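Packaging enzyme P4 (Pseudomonas phage phi13, PDB 4BLP) probably works as a hexameric, RecA-like NTPase motor that uses NTP hydrolysis to package viral RNA. Local coordinates at residues D[72-77]-D[111-116]; D[65-70]-D[120-125]; D[149-154]-D[252-257]; D[213-218]-D[237-242]. All coordinates share one frame; numbering follows the deposited sequence.

Contact 1 of 4, residues D[72-77]-D[111-116]; sequences SIPLVV and FVPQQN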
loop_
_atom_site.group_PDB
_atom_site.type_symbol
_atom_site.label_atom_id
_atom_site.label_comp_id
_atom_site.label_asym_id
_atom_site.label_seq_id
_atom_site.Cartn_x
_atom_site.Cartn_y
_atom_site.Cartn_z
ATOM N N SER D 72 0.970 -2.288 15.177
ATOM C CA SER D 72 -0.469 -1.986 15.138
ATOM C C SER D 72 -1.249 -2.933 16.082
ATOM O O SER D 72 -2.484 -2.900 16.093
ATOM C CB SER D 72 -0.980 -2.135 13.704
ATOM O OG SER D 72 -0.826 -3.484 13.290
ATOM N N ILE D 73 -0.533 -3.756 16.863
ATOM C CA ILE D 73 -1.197 -4.738 17.738
ATOM C C ILE D 73 -1.466 -4.114 19.099
ATOM O O ILE D 73 -0.510 -3.838 19.821
ATOM C CB ILE D 73 -0.307 -6.018 17.914
ATOM C CG1 ILE D 73 0.045 -6.680 16.562
ATOM C CG2 ILE D 73 -0.988 -7.031 18.890
ATOM C CD1 ILE D 73 1.367 -7.500 16.633
ATOM N N PRO D 74 -2.741 -3.947 19.488
ATOM C CA PRO D 74 -3.019 -3.451 20.840
ATOM C C PRO D 74 -2.885 -4.600 21.832
ATOM O O PRO D 74 -3.262 -5.748 21.527
ATOM C CB PRO D 74 -4.484 -2.997 20.762
ATOM C CG PRO D 74 -5.112 -3.916 19.721
ATOM C CD PRO D 74 -3.988 -4.291 18.748
ATOM N N LEU D 75 -2.393 -4.294 23.026
ATOM C CA LEU D 75 -2.233 -5.319 24.068
ATOM C C LEU D 75 -2.635 -4.735 25.395
ATOM O O LEU D 75 -2.527 -3.526 25.619
ATOM C CB LEU D 75 -0.756 -5.734 24.169
ATOM C CG LEU D 75 -0.178 -6.507 22.964
ATOM C CD1 LEU D 75 1.330 -6.619 23.095
ATOM C CD2 LEU D 75 -0.819 -7.903 22.845
ATOM N N VAL D 76 -3.081 -5.622 26.280
ATOM C CA VAL D 76 -3.382 -5.219 27.647
ATOM C C VAL D 76 -2.683 -6.179 28.574
ATOM O O VAL D 76 -2.703 -7.392 28.337
ATOM C CB VAL D 76 -4.910 -5.207 27.918
ATOM C CG1 VAL D 76 -5.197 -4.965 29.414
ATOM C CG2 VAL D 76 -5.607 -4.137 27.079
ATOM N N VAL D 77 -2.057 -5.659 29.611
ATOM C CA VAL D 77 -1.565 -6.503 30.696
ATOM C C VAL D 77 -2.515 -6.223 31.899
ATOM O O VAL D 77 -2.834 -5.049 32.176
ATOM C CB VAL D 77 -0.068 -6.327 31.048
ATOM C CG1 VAL D 77 0.251 -4.883 31.392
ATOM C CG2 VAL D 77 0.331 -7.260 32.217
ATOM N N PHE D 111 -3.401 -9.904 26.823
ATOM C CA PHE D 111 -4.341 -10.255 25.764
ATOM C C PHE D 111 -4.507 -9.118 24.798
ATOM O O PHE D 111 -4.218 -7.951 25.135
ATOM C CB PHE D 111 -5.731 -10.640 26.364
ATOM C CG PHE D 111 -6.395 -9.542 27.193
ATOM C CD1 PHE D 111 -6.112 -9.404 28.557
ATOM C CD2 PHE D 111 -7.262 -8.630 26.599
ATOM C CE1 PHE D 111 -6.699 -8.377 29.316
ATOM C CE2 PHE D 111 -7.831 -7.586 27.342
ATOM C CZ PHE D 111 -7.551 -7.470 28.707
ATOM N N VAL D 112 -4.993 -9.452 23.603
ATOM C CA VAL D 112 -5.400 -8.417 22.648
ATOM C C VAL D 112 -6.835 -7.978 23.016
ATOM O O VAL D 112 -7.766 -8.812 22.955
ATOM C CB VAL D 112 -5.343 -8.927 21.185
ATOM C CG1 VAL D 112 -5.845 -7.828 20.213
ATOM C CG2 VAL D 112 -3.912 -9.343 20.837
ATOM N N PRO D 113 -7.052 -6.691 23.380
ATOM C CA PRO D 113 -8.430 -6.232 23.693
ATOM C C PRO D 113 -9.209 -6.223 22.387
ATOM O O PRO D 113 -8.678 -5.801 21.337
ATOM C CB PRO D 113 -8.236 -4.832 24.286
ATOM C CG PRO D 113 -6.942 -4.320 23.602
ATOM C CD PRO D 113 -6.068 -5.591 23.488
ATOM N N GLN D 114 -10.465 -6.714 22.444
ATOM C CA GLN D 114 -11.202 -6.926 21.193
ATOM C C GLN D 114 -12.187 -5.822 20.806
ATOM O O GLN D 114 -12.871 -5.937 19.773
ATOM C CB GLN D 114 -11.892 -8.295 21.231
ATOM C CG GLN D 114 -10.850 -9.477 21.207
ATOM C CD GLN D 114 -9.875 -9.433 20.030
ATOM O OE1 GLN D 114 -10.192 -8.974 18.928
ATOM N NE2 GLN D 114 -8.681 -9.935 20.212
ATOM N N GLN D 115 -12.148 -4.692 21.537
ATOM C CA GLN D 115 -12.906 -3.514 21.115
ATOM C C GLN D 115 -12.446 -3.113 19.705
ATOM O O GLN D 115 -11.227 -3.010 19.447
ATOM C CB GLN D 115 -12.593 -2.357 22.098
ATOM C CG GLN D 115 -12.944 -0.941 21.579
ATOM C CD GLN D 115 -14.406 -0.560 21.480
ATOM O OE1 GLN D 115 -14.704 0.514 20.964
ATOM N NE2 GLN D 115 -15.360 -1.392 21.956
ATOM N N ASN D 116 -13.386 -2.839 18.823
ATOM C CA ASN D 116 -13.010 -2.361 17.477
ATOM C C ASN D 116 -12.229 -1.032 17.575
ATOM O O ASN D 116 -12.610 -0.159 18.365
ATOM C CB ASN D 116 -14.284 -2.134 16.642
ATOM C CG ASN D 116 -14.010 -1.684 15.236
ATOM O OD1 ASN D 116 -13.292 -2.345 14.486
ATOM N ND2 ASN D 116 -14.509 -0.510 14.889
#

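Contact 2 of 4, residues D[65-70]-D[120-125]; sequences EILFAV and RATPLL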
loop_
_atom_site.group_PDB
_atom_site.type_symbol
_atom_site.label_atom_id
_atom_site.label_comp_id
_atom_site.label_asym_id
_atom_site.label_seq_id
_atom_site.Cartn_x
_atom_site.Cartn_y
_atom_site.Cartn_z
ATOM N N GLU D 65 -5.808 -2.637 34.479
ATOM C CA GLU D 65 -5.424 -2.821 33.066
ATOM C C GLU D 65 -4.484 -1.756 32.532
ATOM O O GLU D 65 -4.706 -0.572 32.754
ATOM C CB GLU D 65 -6.671 -2.821 32.169
ATOM C CG GLU D 65 -7.576 -4.033 32.378
ATOM C CD GLU D 65 -8.896 -4.015 31.624
ATOM O OE1 GLU D 65 -9.504 -2.926 31.472
ATOM O OE2 GLU D 65 -9.360 -5.113 31.231
ATOM N N ILE D 66 -3.435 -2.167 31.814
ATOM C CA ILE D 66 -2.541 -1.221 31.143
ATOM C C ILE D 66 -2.649 -1.505 29.646
ATOM O O ILE D 66 -2.257 -2.585 29.208
ATOM C CB ILE D 66 -1.072 -1.281 31.601
ATOM C CG1 ILE D 66 -0.939 -1.071 33.130
ATOM C CG2 ILE D 66 -0.222 -0.220 30.819
ATOM C CD1 ILE D 66 0.454 -1.504 33.655
ATOM N N LEU D 67 -3.116 -0.530 28.880
ATOM C CA LEU D 67 -3.189 -0.654 27.424
ATOM C C LEU D 67 -1.870 -0.176 26.816
ATOM O O LEU D 67 -1.357 0.884 27.196
ATOM C CB LEU D 67 -4.341 0.232 26.897
ATOM C CG LEU D 67 -4.525 0.293 25.370
ATOM C CD1 LEU D 67 -5.048 -1.082 24.827
ATOM C CD2 LEU D 67 -5.518 1.426 25.005
ATOM N N PHE D 68 -1.317 -0.941 25.876
ATOM C CA PHE D 68 -0.108 -0.546 25.153
ATOM C C PHE D 68 -0.180 -1.148 23.756
ATOM O O PHE D 68 -1.203 -1.739 23.379
ATOM C CB PHE D 68 1.166 -0.969 25.916
ATOM C CG PHE D 68 1.385 -2.463 26.119
ATOM C CD1 PHE D 68 0.651 -3.171 27.073
ATOM C CD2 PHE D 68 2.383 -3.136 25.420
ATOM C CE1 PHE D 68 0.902 -4.542 27.308
ATOM C CE2 PHE D 68 2.641 -4.488 25.665
ATOM C CZ PHE D 68 1.875 -5.192 26.578
ATOM N N ALA D 69 0.885 -0.977 22.966
ATOM C CA ALA D 69 0.843 -1.513 21.617
ATOM C C ALA D 69 2.201 -1.947 21.168
ATOM O O ALA D 69 3.201 -1.344 21.569
ATOM C CB ALA D 69 0.307 -0.425 20.651
ATOM N N VAL D 70 2.238 -2.948 20.282
ATOM C CA VAL D 70 3.492 -3.313 19.586
ATOM C C VAL D 70 3.117 -3.253 18.093
ATOM O O VAL D 70 2.236 -4.003 17.645
ATOM C CB VAL D 70 4.118 -4.651 20.054
ATOM C CG1 VAL D 70 4.628 -4.569 21.505
ATOM C CG2 VAL D 70 3.213 -5.827 19.856
ATOM N N ARG D 120 -7.882 4.113 19.101
ATOM C CA ARG D 120 -8.313 5.380 18.476
ATOM C C ARG D 120 -8.174 6.633 19.378
ATOM O O ARG D 120 -8.064 7.755 18.853
ATOM C CB ARG D 120 -9.772 5.258 17.998
ATOM C CG ARG D 120 -10.783 5.083 19.157
ATOM C CD ARG D 120 -12.165 4.918 18.537
ATOM N NE ARG D 120 -13.225 4.731 19.520
ATOM C CZ ARG D 120 -13.589 3.533 19.978
ATOM N NH1 ARG D 120 -12.942 2.437 19.582
ATOM N NH2 ARG D 120 -14.611 3.420 20.816
ATOM N N ALA D 121 -8.204 6.462 20.706
ATOM C CA ALA D 121 -8.144 7.630 21.603
ATOM C C ALA D 121 -6.713 7.869 22.109
ATOM O O ALA D 121 -6.491 8.822 22.841
ATOM C CB ALA D 121 -9.066 7.416 22.795
ATOM N N THR D 122 -5.778 6.986 21.738
ATOM C CA THR D 122 -4.377 7.022 22.200
ATOM C C THR D 122 -3.434 6.881 21.026
ATOM O O THR D 122 -2.756 5.848 20.891
ATOM C CB THR D 122 -4.136 5.851 23.204
ATOM O OG1 THR D 122 -4.509 4.615 22.578
ATOM C CG2 THR D 122 -4.891 6.044 24.535
ATOM N N PRO D 123 -3.318 7.950 20.213
ATOM C CA PRO D 123 -2.385 7.899 19.083
ATOM C C PRO D 123 -0.947 7.911 19.591
ATOM O O PRO D 123 -0.670 8.542 20.610
ATOM C CB PRO D 123 -2.693 9.186 18.307
ATOM C CG PRO D 123 -3.259 10.148 19.356
ATOM C CD PRO D 123 -4.042 9.238 20.281
ATOM N N LEU D 124 -0.043 7.238 18.855
ATOM C CA LEU D 124 1.397 7.152 19.197
ATOM C C LEU D 124 1.572 6.698 20.657
ATOM O O LEU D 124 2.376 7.252 21.412
ATOM C CB LEU D 124 2.107 8.483 18.925
ATOM C CG LEU D 124 1.844 9.125 17.543
ATOM C CD1 LEU D 124 2.703 10.354 17.385
ATOM C CD2 LEU D 124 2.093 8.122 16.396
ATOM N N LEU D 125 0.849 5.646 21.004
ATOM C CA LEU D 125 0.861 5.120 22.361
ATOM C C LEU D 125 2.141 4.377 22.690
ATOM O O LEU D 125 2.477 3.361 22.072
ATOM C CB LEU D 125 -0.329 4.177 22.549
ATOM C CG LEU D 125 -0.494 3.530 23.957
ATOM C CD1 LEU D 125 -0.728 4.575 25.059
ATOM C CD2 LEU D 125 -1.670 2.534 23.926
HETATM O O HOH W 1 2.825 1.044 23.662
#

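Contact 3 of 4, residues D[149-154]-D[252-257]; sequences HVVVGG and LLVAAI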
loop_
_atom_site.group_PDB
_atom_site.type_symbol
_atom_site.label_atom_id
_atom_site.label_comp_id
_atom_site.label_asym_id
_atom_site.label_seq_id
_atom_site.Cartn_x
_atom_site.Cartn_y
_atom_site.Cartn_z
ATOM N N HIS D 149 16.224 -6.689 28.694
ATOM C CA HIS D 149 17.643 -6.785 28.313
ATOM C C HIS D 149 17.678 -7.583 27.027
ATOM O O HIS D 149 17.223 -8.720 27.023
ATOM C CB HIS D 149 18.493 -7.483 29.400
ATOM C CG HIS D 149 19.957 -7.462 29.086
ATOM N ND1 HIS D 149 20.817 -6.608 29.753
ATOM C CD2 HIS D 149 20.660 -8.150 28.150
ATOM C CE1 HIS D 149 22.020 -6.830 29.235
ATOM N NE2 HIS D 149 21.979 -7.737 28.259
ATOM N N VAL D 150 18.189 -7.028 25.947
ATOM C CA VAL D 150 18.205 -7.817 24.715
ATOM C C VAL D 150 19.614 -8.305 24.414
ATOM O O VAL D 150 20.598 -7.591 24.654
ATOM C CB VAL D 150 17.600 -7.055 23.503
ATOM C CG1 VAL D 150 16.126 -6.718 23.757
ATOM C CG2 VAL D 150 18.397 -5.798 23.199
ATOM N N VAL D 151 19.706 -9.509 23.859
ATOM C CA VAL D 151 20.963 -10.128 23.452
ATOM C C VAL D 151 20.913 -10.157 21.949
ATOM O O VAL D 151 20.065 -10.830 21.388
ATOM C CB VAL D 151 21.127 -11.540 24.091
ATOM C CG1 VAL D 151 22.420 -12.232 23.593
ATOM C CG2 VAL D 151 21.106 -11.422 25.621
ATOM N N VAL D 152 21.841 -9.418 21.288
ATOM C CA VAL D 152 21.792 -9.186 19.858
ATOM C C VAL D 152 22.952 -9.828 19.131
ATOM O O VAL D 152 24.062 -9.861 19.629
ATOM C CB VAL D 152 21.785 -7.638 19.586
ATOM C CG1 VAL D 152 21.507 -7.326 18.134
ATOM C CG2 VAL D 152 20.737 -6.927 20.451
ATOM N N GLY D 153 22.688 -10.291 17.915
ATOM C CA GLY D 153 23.730 -10.862 17.071
ATOM C C GLY D 153 23.105 -11.508 15.868
ATOM O O GLY D 153 21.914 -11.818 15.907
ATOM N N GLY D 154 23.899 -11.737 14.829
ATOM C CA GLY D 154 23.397 -12.333 13.600
ATOM C C GLY D 154 23.192 -13.827 13.679
ATOM O O GLY D 154 23.348 -14.453 14.731
ATOM N N LEU D 252 12.535 -8.043 35.209
ATOM C CA LEU D 252 13.527 -7.987 34.141
ATOM C C LEU D 252 13.331 -9.192 33.237
ATOM O O LEU D 252 13.319 -10.335 33.731
ATOM C CB LEU D 252 14.969 -7.959 34.696
ATOM C CG LEU D 252 16.067 -8.061 33.626
ATOM C CD1 LEU D 252 16.113 -6.785 32.771
ATOM C CD2 LEU D 252 17.448 -8.213 34.300
ATOM N N LEU D 253 13.148 -8.953 31.940
ATOM C CA LEU D 253 13.080 -10.013 30.939
ATOM C C LEU D 253 14.338 -9.932 30.102
ATOM O O LEU D 253 14.842 -8.831 29.867
ATOM C CB LEU D 253 11.840 -9.902 29.999
ATOM C CG LEU D 253 10.480 -10.047 30.679
ATOM C CD1 LEU D 253 9.344 -10.030 29.648
ATOM C CD2 LEU D 253 10.423 -11.279 31.553
ATOM N N VAL D 254 14.839 -11.086 29.657
ATOM C CA VAL D 254 16.028 -11.166 28.804
ATOM C C VAL D 254 15.564 -11.788 27.499
ATOM O O VAL D 254 14.846 -12.790 27.547
ATOM C CB VAL D 254 17.179 -11.961 29.447
ATOM C CG1 VAL D 254 18.388 -12.013 28.493
ATOM C CG2 VAL D 254 17.573 -11.332 30.798
ATOM N N ALA D 255 15.892 -11.197 26.347
ATOM C CA ALA D 255 15.436 -11.811 25.093
ATOM C C ALA D 255 16.507 -11.776 24.027
ATOM O O ALA D 255 17.164 -10.750 23.888
ATOM C CB ALA D 255 14.205 -11.076 24.590
ATOM N N ALA D 256 16.642 -12.872 23.249
ATOM C CA ALA D 256 17.542 -12.906 22.086
ATOM C C ALA D 256 16.849 -12.234 20.904
ATOM O O ALA D 256 15.649 -12.451 20.674
ATOM C CB ALA D 256 17.906 -14.352 21.726
ATOM N N ILE D 257 17.589 -11.436 20.134
ATOM C CA ILE D 257 17.006 -10.832 18.952
ATOM C C ILE D 257 18.054 -10.675 17.858
ATOM O O ILE D 257 19.217 -10.387 18.149
ATOM C CB ILE D 257 16.324 -9.469 19.320
ATOM C CG1 ILE D 257 15.396 -8.977 18.207
ATOM C CG2 ILE D 257 17.351 -8.382 19.737
ATOM C CD1 ILE D 257 14.454 -7.813 18.688
#

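Contact 4 of 4, residues D[213-218]-D[237-242]; sequences DSFRNL and AALTSL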
loop_
_atom_site.group_PDB
_atom_site.type_symbol
_atom_site.label_atom_id
_atom_site.label_comp_id
_atom_site.label_asym_id
_atom_site.label_seq_id
_atom_site.Cartn_x
_atom_site.Cartn_y
_atom_site.Cartn_z
ATOM N N ASP D 213 13.910 -17.162 23.946
ATOM C CA ASP D 213 14.549 -17.606 22.724
ATOM C C ASP D 213 13.440 -17.908 21.722
ATOM O O ASP D 213 12.924 -19.019 21.725
ATOM C CB ASP D 213 15.424 -18.843 22.995
ATOM C CG ASP D 213 16.159 -19.331 21.774
ATOM O OD1 ASP D 213 16.252 -18.561 20.790
ATOM O OD2 ASP D 213 16.559 -20.518 21.760
ATOM N N SER D 214 12.990 -16.911 20.937
ATOM C CA SER D 214 13.608 -15.576 20.810
ATOM C C SER D 214 12.558 -14.551 20.393
ATOM O O SER D 214 11.360 -14.876 20.330
ATOM C CB SER D 214 14.682 -15.644 19.709
ATOM O OG SER D 214 14.059 -15.783 18.435
ATOM N N PHE D 215 13.009 -13.336 20.032
ATOM C CA PHE D 215 12.098 -12.307 19.535
ATOM C C PHE D 215 12.089 -12.271 18.000
ATOM O O PHE D 215 11.651 -11.278 17.413
ATOM C CB PHE D 215 12.485 -10.925 20.139
ATOM C CG PHE D 215 11.898 -10.592 21.488
ATOM C CD1 PHE D 215 11.197 -11.545 22.219
ATOM C CD2 PHE D 215 12.010 -9.304 22.022
ATOM C CE1 PHE D 215 10.652 -11.233 23.480
ATOM C CE2 PHE D 215 11.429 -8.980 23.271
ATOM C CZ PHE D 215 10.763 -9.949 24.001
ATOM N N ARG D 216 12.515 -13.358 17.338
ATOM C CA ARG D 216 12.504 -13.338 15.868
ATOM C C ARG D 216 11.085 -13.005 15.289
ATOM O O ARG D 216 11.014 -12.273 14.307
ATOM C CB ARG D 216 13.114 -14.600 15.271
ATOM C CG ARG D 216 12.318 -15.850 15.333
ATOM C CD ARG D 216 13.285 -17.004 15.031
ATOM N NE ARG D 216 13.804 -17.027 13.662
ATOM C CZ ARG D 216 13.432 -17.912 12.744
ATOM N NH1 ARG D 216 12.533 -18.845 13.038
ATOM N NH2 ARG D 216 13.978 -17.894 11.540
ATOM N N ASN D 217 9.966 -13.500 15.894
ATOM C CA ASN D 217 8.646 -13.155 15.331
ATOM C C ASN D 217 8.313 -11.664 15.500
ATOM O O ASN D 217 7.535 -11.139 14.706
ATOM C CB ASN D 217 7.553 -14.013 15.957
ATOM C CG ASN D 217 7.241 -15.190 15.077
ATOM O OD1 ASN D 217 8.041 -15.573 14.232
ATOM N ND2 ASN D 217 6.035 -15.717 15.192
ATOM N N LEU D 218 8.908 -10.996 16.519
ATOM C CA LEU D 218 8.733 -9.553 16.670
ATOM C C LEU D 218 9.483 -8.844 15.541
ATOM O O LEU D 218 8.941 -7.941 14.881
ATOM C CB LEU D 218 9.264 -9.127 18.060
ATOM C CG LEU D 218 8.774 -7.794 18.557
ATOM C CD1 LEU D 218 7.268 -7.891 18.980
ATOM C CD2 LEU D 218 9.668 -7.305 19.747
ATOM N N ALA D 237 10.186 1.250 18.778
ATOM C CA ALA D 237 9.083 1.698 19.653
ATOM C C ALA D 237 8.515 0.481 20.403
ATOM O O ALA D 237 8.159 0.593 21.587
ATOM C CB ALA D 237 7.984 2.352 18.801
ATOM N N ALA D 238 8.418 -0.673 19.723
ATOM C CA ALA D 238 7.870 -1.908 20.371
ATOM C C ALA D 238 8.784 -2.339 21.496
ATOM O O ALA D 238 8.319 -2.739 22.555
ATOM C CB ALA D 238 7.727 -3.059 19.357
ATOM N N LEU D 239 10.100 -2.301 21.249
ATOM C CA LEU D 239 11.041 -2.707 22.323
ATOM C C LEU D 239 10.940 -1.748 23.520
ATOM O O LEU D 239 10.976 -2.196 24.663
ATOM C CB LEU D 239 12.472 -2.692 21.768
ATOM C CG LEU D 239 12.784 -3.838 20.773
ATOM C CD1 LEU D 239 14.179 -3.647 20.178
ATOM C CD2 LEU D 239 12.682 -5.252 21.459
ATOM N N THR D 240 10.753 -0.451 23.275
ATOM C CA THR D 240 10.592 0.502 24.418
ATOM C C THR D 240 9.284 0.229 25.130
ATOM O O THR D 240 9.228 0.321 26.350
ATOM C CB THR D 240 10.681 1.962 23.926
ATOM O OG1 THR D 240 12.002 2.124 23.379
ATOM C CG2 THR D 240 10.456 2.980 25.062
ATOM N N SER D 241 8.225 -0.075 24.382
ATOM C CA SER D 241 6.924 -0.407 25.027
ATOM C C SER D 241 7.054 -1.632 25.926
ATOM O O SER D 241 6.623 -1.590 27.094
ATOM C CB SER D 241 5.839 -0.633 23.969
ATOM O OG SER D 241 5.593 0.588 23.291
ATOM N N LEU D 242 7.679 -2.712 25.404
ATOM C CA LEU D 242 7.860 -3.919 26.213
ATOM C C LEU D 242 8.782 -3.638 27.376
ATOM O O LEU D 242 8.497 -4.039 28.514
ATOM C CB LEU D 242 8.440 -5.039 25.323
ATOM C CG LEU D 242 7.477 -5.509 24.237
ATOM C CD1 LEU D 242 8.186 -6.504 23.288
ATOM C CD2 LEU D 242 6.217 -6.215 24.892
#

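Contact 1 of 4, residues D[72-77]-D[111-116]
Val-76 and Phe-111 form an antiparallel hydrogen-bonded pair, the point at which the small three-stranded sheet gains its short third strand, 110-111. The pair illustrates how one closed ring of two bonds can fix a strand edge. Val-76 N donates to Phe-111 O (2.8 Å), and Phe-111 N returns a bond to Val-76 O (3.0 Å) that lies in the carbonyl plane. Phe-111 O also receives a CA-H...O contact from Leu-75. The bonding ends quickly, since prolines sit at 74 and 113. Pro-74 O, buried here, has no polar partner in the model; Val-112 CA offers it a CA-H...O contact instead, and Pro-113 CD lies against it at 3.4 Å. Elsewhere in the loop, the Gln-115 amide is satisfied by Gly-57 O, Ser-43 O and Arg-120 NH2 of the same chain, while Gln-114 NE2 makes a weak bond to Val-112 O. Arg-120 and Pro-123 of a neighbouring subunit pack on Val-112 and Ile-73.

The side chains of the central pair lie alongside each other and point the same way. With CG held between its own N and carbonyl carbon (chi1 59°), the Phe-111 ring lies against Val-76, whose CB stands over one face near the rim. Val-76 then divides its methyls: CG1 rests on Phe-111 CZ at 3.5 Å, and CG2 on Pro-113 CG at 3.7 Å.

Contact 2 of 4, residues D[65-70]-D[120-125]
Phe-68 meets Leu-125 through its backbone, with CA 3.7 Å from Leu-125 CD2, while its ring, the flat group of this contact, points away from the loop. At the ring's edge, in its plane, lies the carbonyl oxygen of Ile-66; Leu-75, Val-127, Leu-197, Leu-242 and Ile-245 also touch the side chain, setting it into the core behind the strand. The contact is thus a worked example of a strand that serves two layers: Phe-68 faces inward, Ala-69 points toward the loop 120-125, and Leu-67 bends the end of its side chain to it.

Leu-125 carries the loop's side. Its CG lies opposite the backbone N (chi1 -179°), which extends the side chain to the strand and brings CD2 to Leu-67 O at 3.7 Å and to Leu-67 CG at 3.9 Å. The two leucine side chains cross at about a right angle. On the flank, Leu-67 CD2 passes 4.1 Å from Thr-122 OG1, a hydroxyl bonded to Leu-119 O within its own loop.

The polar part is indirect. A single water accepts from Ala-69 N (2.9 Å) and donates to Leu-125 O (2.8 Å), bridging two backbones whose closest CA atoms, Phe-68 and Leu-125, are 6.4 Å apart. Farther along the loop, Arg-120 NE bonds to Val-39 O of a neighbouring subunit, and Leu-124 O to Asn-217 ND2 of that same neighbouring subunit. Strand 65-70 lies between this loop and helices 193-205 and 233-248, with strand 73-78 as its partner in the sheet.

Contact 3 of 4, residues D[149-154]-D[252-257]
Val-151 and Val-254 meet obliquely on one face of the central sheet, Val-151 CG2 lying 4.0 Å from Val-254 CG1, where strands 147-152 and 252-257 run parallel. This is the core of a RecA-like P-loop NTPase fold, and it demonstrates how parallel pairing sorts side chains onto two layers. His-149 and Ala-256 share the face of those valines, and Leu-163 of helix 159-164 packs against it. With CG anti to the backbone N (chi1 -174°), the imidazole of His-149 is held at both nitrogens: NE2 by Thr-281 OG1 and ND1 by His-144 NE2.

On the other face stand Val-150, Val-152, Ala-255 and Ile-257. Val-152 and Ile-257 lie side by side, pointing the same way, with their CG2 methyls 3.8 Å apart. Ile-257 CG2 also approaches Val-150 CB at 4.0 Å, so this one methyl bridges two residues of the opposite strand. Phe-215 covers Ala-255 from outside.

Between the layers the backbone bonds alternate: His-149 N to Leu-253 O, Ala-255 N to His-149 O (2.9 Å), Val-151 N to Ala-255 O (2.8 Å), and Ile-257 N to Val-151 O (2.8 Å). The series fades at Gly-153, whose N reaches Ile-257 O only weakly, at 3.5 Å. Firm bonding up to Val-151 and a slackening at Gly-153 imply that the chain leaves the sheet here, consistent with the start of a Walker A loop.

Contact 4 of 4, residues D[213-218]-D[237-242]
Leu-218 and Leu-242 reach toward each other tip to tip, CD2 to CD1 at 3.9 Å, joining the start of helix 216-221 to helix 233-248 within the RecA-like core. The close part is a cluster of four side chains. Leu-218 CD2 also meets Leu-239 CD2 (4.0 Å), so that one methyl sits between two leucines about a helical turn apart. Leu-218 gets there by an extended first torsion, chi1 -161°, with CG opposite its backbone N. Beside it, Phe-215 presents the edge of its ring to Leu-239, CD2 to CD2 at 4.1 Å, while Leu-242 CD1 approaches CE2 of the ring obliquely at the same separation.

The packing is looser at Ala-238, whose side chain comes no nearer than 4.7 Å to the 213-218 segment; even the closest CA atoms, those of Leu-218 and Ala-238, are 8.5 Å apart. Away from the leucines the 213-218 segment turns polar. Ser-214 follows a cis peptide bond, and Ser-214 OG accepts from Arg-216 N at 3.1 Å in an ST turn; Asp-213 forms a salt bridge with Arg-173. Arg-216 reaches Thr-240 and Ser-276 of a neighbouring subunit.

The principle is a division of labour. Methyl and ring contacts alone join the two segments and impose little directionality, whereas directional bonds hold the strand-to-helix turn and the subunit interface. Asp-213, at the end of strand 210-213, is placed as a Walker B aspartate would be.

From the N terminus, strand 65-70 opens contact 2 and strand 73-78 opens contact 1. Contact 1 closes first, at 111-116, and lies nested within the loop that contact 2 completes at 120-125; Leu-75 and Phe-68, neighbours in the small antiparallel sheet, link the two. Contact 3 opens later, at 149-154, and closes at 252-257 in the large central sheet, with contact 4 nested inside it. The two nests follow in series and do not cross. Contact 4 joins them in space: Phe-215 bonds to Ala-256 of contact 3, while Leu-242 packs on Phe-68 of contact 2, coupling the N-terminal sheet to the core.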